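Local atomic coordinates of lactate dehydrogenase (Eimeria maxima, PDB entry 6CT6), a protein that probably interconverts pyruvate and lactate with NADH/NAD+ as cofactor and is held here with NADH and the substrate analogue oxamate. Residues Asn190-Met195 and Lys307-Ser312; Ile184-Asp189 and Ile313-Glu318; Gln180-Gly185 and Gly283-Ile288; Asn272-Val277 and Ile296-Leu301. All coordinates share one frame; numbering follows the deposited sequence.

Contact 1 (Asn190-Met195 and Lys307-Ser312). With GLC (alpha-D-glucopyranose), chain E.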
# COMPACT_ATOMS: atom_id res chain seq x y z
N ASN B 190 -24.44 2.14 14.68
CA ASN B 190 -25.57 1.21 14.64
C ASN B 190 -25.37 0.09 13.63
O ASN B 190 -26.35 -0.59 13.27
CB ASN B 190 -26.86 1.97 14.32
CG ASN B 190 -27.35 2.82 15.49
OD1 ASN B 190 -27.89 2.30 16.46
ND2 ASN B 190 -27.15 4.12 15.39
N MET B 191 -24.14 -0.14 13.16
CA MET B 191 -23.91 -1.25 12.24
C MET B 191 -24.28 -2.57 12.92
O MET B 191 -24.12 -2.73 14.13
CB MET B 191 -22.45 -1.28 11.76
CG MET B 191 -21.43 -1.75 12.79
SD MET B 191 -19.76 -1.87 12.12
CE MET B 191 -19.39 -0.15 11.77
N LEU B 192 -24.77 -3.51 12.12
CA LEU B 192 -25.40 -4.73 12.63
C LEU B 192 -24.62 -5.96 12.18
O LEU B 192 -24.87 -6.51 11.10
CB LEU B 192 -26.84 -4.82 12.15
CG LEU B 192 -27.63 -6.08 12.51
CD1 LEU B 192 -27.56 -6.36 14.01
CD2 LEU B 192 -29.07 -5.93 12.06
N PRO B 193 -23.66 -6.43 12.98
CA PRO B 193 -23.08 -7.76 12.72
C PRO B 193 -24.13 -8.84 12.92
O PRO B 193 -24.73 -8.97 13.99
CB PRO B 193 -21.95 -7.87 13.76
CG PRO B 193 -21.69 -6.47 14.20
CD PRO B 193 -22.99 -5.74 14.09
N LEU B 194 -24.37 -9.62 11.86
CA LEU B 194 -25.42 -10.63 11.85
C LEU B 194 -24.86 -11.94 12.40
O LEU B 194 -24.53 -12.88 11.66
CB LEU B 194 -25.99 -10.80 10.45
CG LEU B 194 -26.84 -9.64 9.92
CD1 LEU B 194 -27.19 -9.87 8.46
CD2 LEU B 194 -28.10 -9.47 10.75
N MET B 195 -24.78 -12.01 13.73
CA MET B 195 -24.16 -13.17 14.37
C MET B 195 -24.91 -14.46 14.06
O MET B 195 -24.31 -15.54 14.06
CB MET B 195 -24.10 -12.95 15.89
CG MET B 195 -23.46 -11.62 16.29
SD MET B 195 -21.86 -11.32 15.51
CE MET B 195 -20.79 -12.35 16.52
N LYS B 307 -35.52 -5.05 14.50
CA LYS B 307 -35.45 -3.96 15.47
C LYS B 307 -34.08 -3.30 15.44
O LYS B 307 -33.97 -2.07 15.36
CB LYS B 307 -35.77 -4.50 16.87
CG LYS B 307 -35.63 -3.48 18.00
CD LYS B 307 -35.36 -4.17 19.33
CE LYS B 307 -35.17 -3.18 20.47
NZ LYS B 307 -36.43 -2.46 20.81
N LEU B 308 -33.02 -4.11 15.52
CA LEU B 308 -31.67 -3.57 15.48
C LEU B 308 -31.42 -2.82 14.18
O LEU B 308 -30.86 -1.71 14.19
CB LEU B 308 -30.66 -4.70 15.66
CG LEU B 308 -30.67 -5.33 17.05
CD1 LEU B 308 -30.00 -6.70 17.06
CD2 LEU B 308 -29.99 -4.40 18.05
N LEU B 309 -31.84 -3.39 13.05
CA LEU B 309 -31.61 -2.73 11.77
C LEU B 309 -32.31 -1.37 11.70
O LEU B 309 -31.83 -0.47 11.01
CB LEU B 309 -32.09 -3.61 10.61
CG LEU B 309 -31.76 -3.07 9.22
CD1 LEU B 309 -30.26 -2.91 9.04
CD2 LEU B 309 -32.33 -3.97 8.14
N GLN B 310 -33.44 -1.22 12.39
CA GLN B 310 -34.13 0.07 12.36
C GLN B 310 -33.26 1.16 12.98
O GLN B 310 -33.36 2.33 12.59
CB GLN B 310 -35.48 -0.03 13.07
CG GLN B 310 -36.43 1.13 12.78
CD GLN B 310 -36.76 1.28 11.30
OE1 GLN B 310 -36.76 2.38 10.77
NE2 GLN B 310 -37.06 0.16 10.65
N GLY B 311 -32.41 0.79 13.94
CA GLY B 311 -31.42 1.72 14.44
C GLY B 311 -30.52 2.26 13.34
O GLY B 311 -30.24 3.46 13.29
N SER B 312 -30.06 1.38 12.45
CA SER B 312 -29.26 1.83 11.31
C SER B 312 -30.08 2.74 10.41
O SER B 312 -29.62 3.82 10.01
CB SER B 312 -28.73 0.63 10.53
OG SER B 312 -27.55 0.11 11.12
C1 GLC E . -27.01 -8.83 19.53
C2 GLC E . -27.06 -10.00 18.48
C3 GLC E . -26.74 -11.35 19.15
C4 GLC E . -25.41 -11.18 19.83
C5 GLC E . -25.68 -10.26 21.01
C6 GLC E . -24.37 -10.24 21.81
O1 GLC E . -28.25 -8.72 20.16
O2 GLC E . -28.34 -10.09 17.90
O3 GLC E . -26.61 -12.34 18.17
O4 GLC E . -24.98 -12.41 20.34
O5 GLC E . -25.95 -8.96 20.51
O6 GLC E . -23.33 -9.91 20.93
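N190 and S312 bring the loop and the helix closest together, their CA atoms 5.0 Å apart, and from there the backbones part, so that L192 and L309 are 6.6 Å apart at CA. The pair illustrates how an alpha/beta domain, here the C-terminal half of a lactate dehydrogenase, seats an edge strand against a long helix: strand 192-193 borders a small antiparallel sheet, and helix 303-328 packs on it. The contact has a polar end and an apolar one. At the apolar end L192, with CG anti to its backbone nitrogen (chi1 176°), sends both methyls to the helix. CD1 lies 3.9 Å from CB of L308, while CD2 reaches between L308 and L309, 4.1 Å from CB of L309. The leucine crosses each of these side chains at roughly a right angle, and its CD1 touches the CD1 of L308 as well as the CB. L308 has a second duty, since its CD1 stands 3.9 Å from O2 of the bound glucose; M195 touches the same sugar through CB, and E304 hydrogen-bonds to it. At the polar end the N190 amide lies against the backbone of G311, CG being 3.7 Å from the glycine O, while its ND2 is taken by E315. The S312 hydroxyl is gripped twice: V186 N hydrogen-bonds to it, and OG donates to N190 O at 2.6 Å, approaching from well above the carbonyl plane, 62° out of it.

Contact 2 (Ile184-Asp189 and Ile313-Glu318); sequences IGVHGD and IDEVLE. With NAI (1,4-dihydronicotinamide adenine dinucleotide), chain D; OXM (oxamic acid), chain F.
V186 meets E315 and V316 with its two methyls, and these two touches, one against a carboxylate and one apolar, form the close-packed part of the contact. CG2, anti to the backbone nitrogen, lies 3.9 Å from CG2 of V316, a buried residue, the two side chains lying side by side and pointing opposite ways. CG1 takes the more hindered place between the backbone nitrogen and the carbonyl carbon (chi1 70°), which turns it to the glutamate: it comes within 3.4 Å of E315 OE1. The E315 chain is fully extended and crosses V186 at about a right angle, so the carboxylate is carried past the valine toward G188 and D189. N190, the next residue of the same loop, hydrogen-bonds to OE1 through ND2.

The packing thins toward solvent. E315 OE2 comes no nearer to G188 than 3.9 Å, measured to CA, and exposed D189 adds little: its OD2 is 5.5 Å from E315 OE2, and the two like charges would be expected to disfavour a closer approach.

While V186 faces the helix, the next residue turns the other way. H187 directs its ring to the ligands, and NE2 donates to O1 of oxamate at 3.0 Å, the acceptor lying in the ring plane at its edge and the N-H...O angle being 156°. The carboxamide nitrogen N7N of NADH lies over one face of the ring, and D160 holds ND1. Histidine between an aspartate and the substrate analogue, beside the nicotinamide, is what a lactate dehydrogenase active site is expected to contain.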
# COMPACT_ATOMS: atom_id res chain seq x y z
N ILE B 184 -24.43 -5.62 8.26
CA ILE B 184 -25.32 -4.84 7.42
C ILE B 184 -25.69 -3.53 8.12
O ILE B 184 -25.32 -3.30 9.28
CB ILE B 184 -26.59 -5.62 7.04
CG1 ILE B 184 -27.42 -5.98 8.28
CG2 ILE B 184 -26.22 -6.88 6.27
CD1 ILE B 184 -28.81 -6.49 7.97
N GLY B 185 -26.41 -2.67 7.41
CA GLY B 185 -26.93 -1.45 8.00
C GLY B 185 -26.11 -0.23 7.67
O GLY B 185 -25.64 -0.08 6.53
N VAL B 186 -25.94 0.65 8.64
CA VAL B 186 -25.18 1.88 8.45
C VAL B 186 -23.72 1.60 8.78
O VAL B 186 -23.42 0.85 9.71
CB VAL B 186 -25.73 3.01 9.34
CG1 VAL B 186 -25.43 2.74 10.82
CG2 VAL B 186 -25.16 4.36 8.92
N HIS B 187 -22.81 2.19 8.00
CA HIS B 187 -21.40 2.18 8.38
C HIS B 187 -21.24 3.19 9.51
O HIS B 187 -20.79 4.33 9.32
CB HIS B 187 -20.50 2.49 7.19
CG HIS B 187 -19.04 2.38 7.51
ND1 HIS B 187 -18.48 1.22 7.99
CD2 HIS B 187 -18.04 3.28 7.44
CE1 HIS B 187 -17.19 1.41 8.19
NE2 HIS B 187 -16.90 2.66 7.87
N GLY B 188 -21.62 2.77 10.70
CA GLY B 188 -21.59 3.64 11.85
C GLY B 188 -21.83 2.87 13.12
O GLY B 188 -21.74 1.64 13.15
N ASP B 189 -22.16 3.61 14.18
CA ASP B 189 -22.30 3.00 15.50
C ASP B 189 -23.43 1.97 15.53
O ASP B 189 -23.38 1.03 16.32
CB ASP B 189 -22.53 4.08 16.55
CG ASP B 189 -21.28 4.87 16.85
OD1 ASP B 189 -20.20 4.26 16.96
OD2 ASP B 189 -21.38 6.11 16.98
N ILE B 313 -31.31 2.32 10.07
CA ILE B 313 -32.14 3.11 9.17
C ILE B 313 -32.43 4.48 9.77
O ILE B 313 -32.46 5.49 9.06
CB ILE B 313 -33.44 2.35 8.83
CG1 ILE B 313 -33.11 1.02 8.15
CG2 ILE B 313 -34.33 3.20 7.92
CD1 ILE B 313 -34.31 0.13 7.88
N ASP B 314 -32.63 4.55 11.09
CA ASP B 314 -32.89 5.84 11.72
C ASP B 314 -31.65 6.73 11.67
O ASP B 314 -31.76 7.94 11.46
CB ASP B 314 -33.34 5.64 13.17
CG ASP B 314 -34.71 4.99 13.27
OD1 ASP B 314 -35.47 5.04 12.28
OD2 ASP B 314 -35.02 4.44 14.34
N GLU B 315 -30.46 6.14 11.86
CA GLU B 315 -29.24 6.93 11.77
C GLU B 315 -29.10 7.58 10.40
O GLU B 315 -28.70 8.74 10.29
CB GLU B 315 -28.02 6.06 12.08
CG GLU B 315 -26.70 6.83 12.13
CD GLU B 315 -25.55 6.01 12.66
OE1 GLU B 315 -25.79 5.02 13.38
OE2 GLU B 315 -24.38 6.36 12.36
N VAL B 316 -29.44 6.85 9.33
CA VAL B 316 -29.38 7.41 7.99
C VAL B 316 -30.41 8.52 7.83
O VAL B 316 -30.12 9.60 7.30
CB VAL B 316 -29.57 6.31 6.93
CG1 VAL B 316 -29.64 6.91 5.52
CG2 VAL B 316 -28.44 5.29 7.01
N LEU B 317 -31.64 8.27 8.28
CA LEU B 317 -32.69 9.28 8.17
C LEU B 317 -32.35 10.53 8.96
O LEU B 317 -32.58 11.65 8.50
CB LEU B 317 -34.02 8.70 8.64
CG LEU B 317 -34.59 7.55 7.80
CD1 LEU B 317 -35.78 6.93 8.51
CD2 LEU B 317 -34.98 8.04 6.42
N GLU B 318 -31.79 10.35 10.16
CA GLU B 318 -31.35 11.50 10.94
C GLU B 318 -30.34 12.34 10.16
O GLU B 318 -30.37 13.57 10.22
CB GLU B 318 -30.74 11.03 12.27
CG GLU B 318 -30.69 12.09 13.35
CD GLU B 318 -30.45 11.51 14.73
OE1 GLU B 318 -30.17 10.29 14.82
OE2 GLU B 318 -30.53 12.26 15.73
PA NAI D . -7.17 11.38 2.99
O1A NAI D . -7.32 12.74 3.63
O2A NAI D . -5.85 10.64 3.10
O5B NAI D . -7.52 11.54 1.44
C5B NAI D . -8.60 12.38 1.02
C4B NAI D . -8.15 13.12 -0.23
O4B NAI D . -9.25 13.73 -0.91
C3B NAI D . -7.16 14.24 0.09
O3B NAI D . -5.91 13.97 -0.55
C2B NAI D . -7.80 15.50 -0.45
O2B NAI D . -6.86 16.41 -1.02
C1B NAI D . -8.72 14.91 -1.51
N9A NAI D . -9.80 15.81 -1.98
C8A NAI D . -10.43 16.81 -1.34
N7A NAI D . -11.36 17.38 -2.16
C5A NAI D . -11.30 16.74 -3.35
C6A NAI D . -11.98 16.82 -4.65
N6A NAI D . -12.95 17.73 -4.88
N1A NAI D . -11.61 15.95 -5.62
C2A NAI D . -10.65 15.03 -5.42
N3A NAI D . -9.99 14.90 -4.26
C4A NAI D . -10.27 15.71 -3.22
O3 NAI D . -8.35 10.43 3.55
PN NAI D . -8.41 8.82 3.41
O1N NAI D . -7.69 8.20 4.58
O2N NAI D . -8.03 8.43 2.00
O5D NAI D . -9.99 8.56 3.62
C5D NAI D . -10.91 9.08 2.66
C4D NAI D . -12.35 8.89 3.10
O4D NAI D . -12.67 7.51 3.27
C3D NAI D . -12.62 9.57 4.44
O3D NAI D . -13.87 10.26 4.36
C2D NAI D . -12.69 8.43 5.42
O2D NAI D . -13.48 8.72 6.57
C1D NAI D . -13.31 7.36 4.54
N1N NAI D . -13.23 5.97 5.03
C2N NAI D . -14.27 5.20 4.73
C3N NAI D . -14.35 3.88 5.09
C7N NAI D . -15.59 3.12 4.70
O7N NAI D . -16.34 3.61 3.88
N7N NAI D . -15.85 1.95 5.27
C4N NAI D . -13.24 3.22 5.86
C5N NAI D . -12.15 4.15 6.13
C6N NAI D . -12.18 5.48 5.70
C1 OXM F . -13.65 4.11 9.17
N1 OXM F . -12.76 5.07 9.82
O1 OXM F . -14.57 4.49 8.52
C2 OXM F . -13.41 2.60 9.34
O2 OXM F . -14.36 1.84 9.66
O3 OXM F . -12.26 2.12 9.16

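Contact 3 (Gln180-Gly185 and Gly283-Ile288)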
# COMPACT_ATOMS: atom_id res chain seq x y z
N GLN B 180 -17.94 -17.30 6.70
CA GLN B 180 -18.91 -16.41 6.08
C GLN B 180 -19.52 -15.54 7.16
O GLN B 180 -19.97 -16.04 8.20
CB GLN B 180 -20.00 -17.20 5.35
CG GLN B 180 -19.54 -17.97 4.12
CD GLN B 180 -18.73 -19.21 4.46
OE1 GLN B 180 -19.10 -20.00 5.33
NE2 GLN B 180 -17.60 -19.38 3.78
N GLY B 181 -19.52 -14.22 6.93
CA GLY B 181 -19.98 -13.27 7.92
C GLY B 181 -20.42 -11.97 7.29
O GLY B 181 -19.82 -11.52 6.31
N MET B 182 -21.45 -11.34 7.85
CA MET B 182 -22.00 -10.11 7.28
C MET B 182 -22.26 -9.08 8.37
O MET B 182 -22.75 -9.42 9.45
CB MET B 182 -23.30 -10.39 6.53
CG MET B 182 -23.12 -11.23 5.28
SD MET B 182 -24.66 -11.46 4.38
CE MET B 182 -25.49 -12.62 5.45
N VAL B 183 -21.92 -7.83 8.07
CA VAL B 183 -22.32 -6.67 8.86
C VAL B 183 -23.15 -5.78 7.95
O VAL B 183 -22.63 -5.25 6.96
CB VAL B 183 -21.11 -5.90 9.41
CG1 VAL B 183 -21.57 -4.70 10.25
CG2 VAL B 183 -20.19 -6.80 10.24
N ILE B 184 -24.43 -5.62 8.26
CA ILE B 184 -25.32 -4.84 7.42
C ILE B 184 -25.69 -3.53 8.12
O ILE B 184 -25.32 -3.30 9.28
CB ILE B 184 -26.59 -5.62 7.04
CG1 ILE B 184 -27.42 -5.98 8.28
CG2 ILE B 184 -26.22 -6.88 6.27
CD1 ILE B 184 -28.81 -6.49 7.97
N GLY B 185 -26.41 -2.67 7.41
CA GLY B 185 -26.93 -1.45 8.00
C GLY B 185 -26.11 -0.23 7.67
O GLY B 185 -25.64 -0.08 6.53
N GLY B 283 -26.47 -0.57 3.86
CA GLY B 283 -25.58 -1.70 3.66
C GLY B 283 -26.31 -3.02 3.62
O GLY B 283 -26.78 -3.50 4.66
N VAL B 284 -26.42 -3.63 2.44
CA VAL B 284 -27.12 -4.90 2.28
C VAL B 284 -26.33 -5.79 1.33
O VAL B 284 -25.53 -5.31 0.51
CB VAL B 284 -28.55 -4.70 1.74
CG1 VAL B 284 -29.37 -3.87 2.71
CG2 VAL B 284 -28.53 -4.04 0.36
N PRO B 285 -26.54 -7.10 1.42
CA PRO B 285 -25.88 -8.01 0.47
C PRO B 285 -26.40 -7.81 -0.95
O PRO B 285 -27.61 -7.80 -1.20
CB PRO B 285 -26.23 -9.41 1.01
CG PRO B 285 -27.42 -9.21 1.88
CD PRO B 285 -27.28 -7.84 2.46
N CYS B 286 -25.46 -7.65 -1.89
CA CYS B 286 -25.79 -7.46 -3.29
C CYS B 286 -24.78 -8.21 -4.15
O CYS B 286 -23.71 -8.60 -3.68
CB CYS B 286 -25.82 -5.98 -3.68
SG CYS B 286 -24.19 -5.21 -3.78
N ILE B 287 -25.13 -8.40 -5.42
CA ILE B 287 -24.28 -9.09 -6.39
C ILE B 287 -23.78 -8.07 -7.40
O ILE B 287 -24.58 -7.36 -8.03
CB ILE B 287 -25.05 -10.21 -7.12
CG1 ILE B 287 -25.64 -11.22 -6.12
CG2 ILE B 287 -24.14 -10.91 -8.14
CD1 ILE B 287 -24.62 -11.97 -5.30
N ILE B 288 -22.46 -8.00 -7.57
CA ILE B 288 -21.84 -7.05 -8.48
C ILE B 288 -21.26 -7.81 -9.67
O ILE B 288 -20.40 -8.68 -9.50
CB ILE B 288 -20.75 -6.21 -7.79
CG1 ILE B 288 -21.34 -5.45 -6.61
CG2 ILE B 288 -20.11 -5.25 -8.79
CD1 ILE B 288 -20.34 -4.65 -5.81
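G283 N donates to G185 O at 2.8 Å, and G185 N returns a bond to G283 O at 2.9 Å, which makes the two glycines a hydrogen-bonded antiparallel pair. It is a lone beta bridge rather than the start of a ladder, and it joins two sheets of the lactate dehydrogenase fold: strand 179-184 of the small antiparallel sheet ends here against strand 281-289 of the large mixed one. The touching parts run 142° apart, antiparallel but well short of aligned, and no second bridge follows. The two bonds differ in quality. G185 N meets its acceptor nearly straight on, at 170°, in the carbonyl plane and on a lone pair, whereas G283 N makes a more bent bond, 144°, and sits off the plane of the G185 carbonyl. The CA atoms approach to 4.6 Å, which the glycine at 283 permits, since a CB there would run into G185 O. G185 is suited to glycine for another reason: with its positive phi, a CB would be jammed against the carbonyl O of I184.

Beyond the glycines, side chains pack between the diverging strands. I184 sets its CB 3.2 Å from G283 O, a tight touch on the same oxygen that receives the G185 amide. Its CG2, beside its own backbone nitrogen, points to the proline ring and stops 4.1 Å from P285 CD. Y275, from the loop before strand 281-289, also packs on that proline. Two residues before I184, M182 reaches over to the same ring, with SD 4.2 Å from P285 CB.

Contact 4 (Asn272-Val277 and Ile296-Leu301); sequences NGQYNV and IIELDL
The loop 272-277, which connects strands 263-272 and 281-289, carries Y275 to the stretch 296-301, the link from strand 294-296 to helix 303-328. Y275 is the main contributor. Its hydroxyl is held by two bonds to the backbone: it donates to I297 O at 2.5 Å, and L299 N donates to it at 2.9 Å with an angle of 162°. I297 O lies in the plane of the ring at its edge while the amide approaches obliquely, and the two bonds, one given and one received, fix the position of the hydroxyl at the end of the ring. E298, between these two backbone partners, folds back over the aromatic ring, with CG 4.2 Å above one face and shifted toward the rim. Its extended chain then brings the carboxylate to the main chain of the loop, where Y275 N donates to OE2 at 3.1 Å from above the carboxylate plane.

In fold terms this is a beta-hairpin connection, with Y275 and N276 both in left-handed backbone conformations and V277 N bonded to Q274 O. The tyrosine ring points from that turn into the interior of the domain, toward V284 of strand 281-289 and L309 of helix 303-328. At the ring edge L301 CD1 approaches CE1 to 4.3 Å. Q274 packs beside E298, its chain bent at chi2 (91°) so that the amide turns back to the loop, where OE1 accepts from N272 N at 3.0 Å. The other end of that amide, NE2, makes a weak bond to a water that donates to I296 O at 3.0 Å.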
# COMPACT_ATOMS: atom_id res chain seq x y z
N ASN B 272 -35.59 0.85 -2.43
CA ASN B 272 -36.95 1.42 -2.38
C ASN B 272 -37.91 0.25 -2.15
O ASN B 272 -38.43 -0.34 -3.10
CB ASN B 272 -37.29 2.20 -3.64
CG ASN B 272 -38.48 3.12 -3.44
OD1 ASN B 272 -38.35 4.19 -2.83
ND2 ASN B 272 -39.64 2.72 -3.94
N GLY B 273 -38.14 -0.07 -0.88
CA GLY B 273 -38.98 -1.19 -0.51
C GLY B 273 -38.24 -2.20 0.33
O GLY B 273 -38.66 -2.53 1.44
N GLN B 274 -37.12 -2.70 -0.19
CA GLN B 274 -36.36 -3.73 0.50
C GLN B 274 -35.94 -3.25 1.88
O GLN B 274 -35.57 -2.09 2.07
CB GLN B 274 -35.12 -4.13 -0.31
CG GLN B 274 -35.39 -4.47 -1.77
CD GLN B 274 -35.27 -3.26 -2.69
OE1 GLN B 274 -35.43 -2.12 -2.25
NE2 GLN B 274 -34.97 -3.51 -3.96
N TYR B 275 -35.98 -4.17 2.85
CA TYR B 275 -35.49 -3.91 4.20
C TYR B 275 -36.23 -2.76 4.88
O TYR B 275 -35.71 -2.14 5.81
CB TYR B 275 -33.98 -3.62 4.18
CG TYR B 275 -33.16 -4.82 3.81
CD1 TYR B 275 -32.72 -5.71 4.79
CD2 TYR B 275 -32.82 -5.09 2.49
CE1 TYR B 275 -31.97 -6.81 4.47
CE2 TYR B 275 -32.07 -6.19 2.16
CZ TYR B 275 -31.65 -7.05 3.15
OH TYR B 275 -30.90 -8.16 2.82
N ASN B 276 -37.45 -2.47 4.43
CA ASN B 276 -38.25 -1.38 4.98
C ASN B 276 -37.59 -0.03 4.75
O ASN B 276 -37.83 0.93 5.49
CB ASN B 276 -38.50 -1.60 6.48
CG ASN B 276 -39.66 -0.77 7.00
OD1 ASN B 276 -39.47 0.22 7.70
ND2 ASN B 276 -40.88 -1.18 6.65
N VAL B 277 -36.74 0.07 3.72
CA VAL B 277 -36.02 1.29 3.37
C VAL B 277 -36.75 1.96 2.22
O VAL B 277 -37.15 1.31 1.25
CB VAL B 277 -34.56 0.98 3.01
CG1 VAL B 277 -33.87 2.22 2.44
CG2 VAL B 277 -33.80 0.47 4.22
N ILE B 296 -30.05 -7.44 -5.50
CA ILE B 296 -30.09 -7.11 -4.08
C ILE B 296 -30.78 -8.26 -3.37
O ILE B 296 -31.91 -8.61 -3.71
CB ILE B 296 -30.81 -5.77 -3.83
CG1 ILE B 296 -30.00 -4.62 -4.45
CG2 ILE B 296 -30.99 -5.54 -2.34
CD1 ILE B 296 -30.79 -3.36 -4.63
N ILE B 297 -30.09 -8.84 -2.39
CA ILE B 297 -30.59 -10.00 -1.67
C ILE B 297 -31.28 -9.52 -0.40
O ILE B 297 -30.74 -8.68 0.33
CB ILE B 297 -29.45 -10.99 -1.36
CG1 ILE B 297 -28.87 -11.52 -2.67
CG2 ILE B 297 -29.96 -12.13 -0.49
CD1 ILE B 297 -27.57 -12.27 -2.51
N GLU B 298 -32.46 -10.06 -0.14
CA GLU B 298 -33.30 -9.64 0.98
C GLU B 298 -33.31 -10.76 2.02
O GLU B 298 -33.99 -11.78 1.84
CB GLU B 298 -34.70 -9.29 0.50
CG GLU B 298 -35.53 -8.59 1.55
CD GLU B 298 -36.57 -7.66 0.96
OE1 GLU B 298 -36.82 -7.74 -0.26
OE2 GLU B 298 -37.14 -6.84 1.71
N LEU B 299 -32.56 -10.56 3.10
CA LEU B 299 -32.45 -11.57 4.15
C LEU B 299 -33.77 -11.74 4.88
O LEU B 299 -34.56 -10.80 5.02
CB LEU B 299 -31.35 -11.17 5.14
CG LEU B 299 -29.94 -10.99 4.58
CD1 LEU B 299 -29.02 -10.38 5.63
CD2 LEU B 299 -29.38 -12.31 4.09
N ASP B 300 -34.00 -12.96 5.37
CA ASP B 300 -35.20 -13.26 6.15
C ASP B 300 -34.91 -12.99 7.63
O ASP B 300 -34.84 -13.89 8.47
CB ASP B 300 -35.65 -14.70 5.91
CG ASP B 300 -36.98 -15.02 6.57
OD1 ASP B 300 -37.73 -14.07 6.87
OD2 ASP B 300 -37.27 -16.21 6.77
N LEU B 301 -34.72 -11.71 7.93
CA LEU B 301 -34.41 -11.29 9.29
C LEU B 301 -35.56 -11.59 10.24
O LEU B 301 -36.74 -11.49 9.88
CB LEU B 301 -34.08 -9.79 9.33
CG LEU B 301 -32.89 -9.30 8.51
CD1 LEU B 301 -32.77 -7.78 8.58
CD2 LEU B 301 -31.60 -9.95 9.00
O HOH W 1 -34.28 -6.82 -4.23

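How the contacts relate
Followed from the N terminus, three of the four contacts begin in the run 180-195. Contact 3 and contact 2 start from overlapping residues, I184 and G185, and contact 1 follows directly. Contact 3 closes a loop onto strand 281-289; contacts 1 and 2 close longer ones onto helix 303-328, with contact 1 nested inside contact 2. Contact 4, between 272-277 and 296-301, is local by comparison and nests within both of those loops, but it crosses contact 3, as does contact 1. Together they tie the small antiparallel sheet, the last strands of the mixed sheet and the C-terminal helix into one domain, with L194 of contact 1 packing on L299 of contact 4.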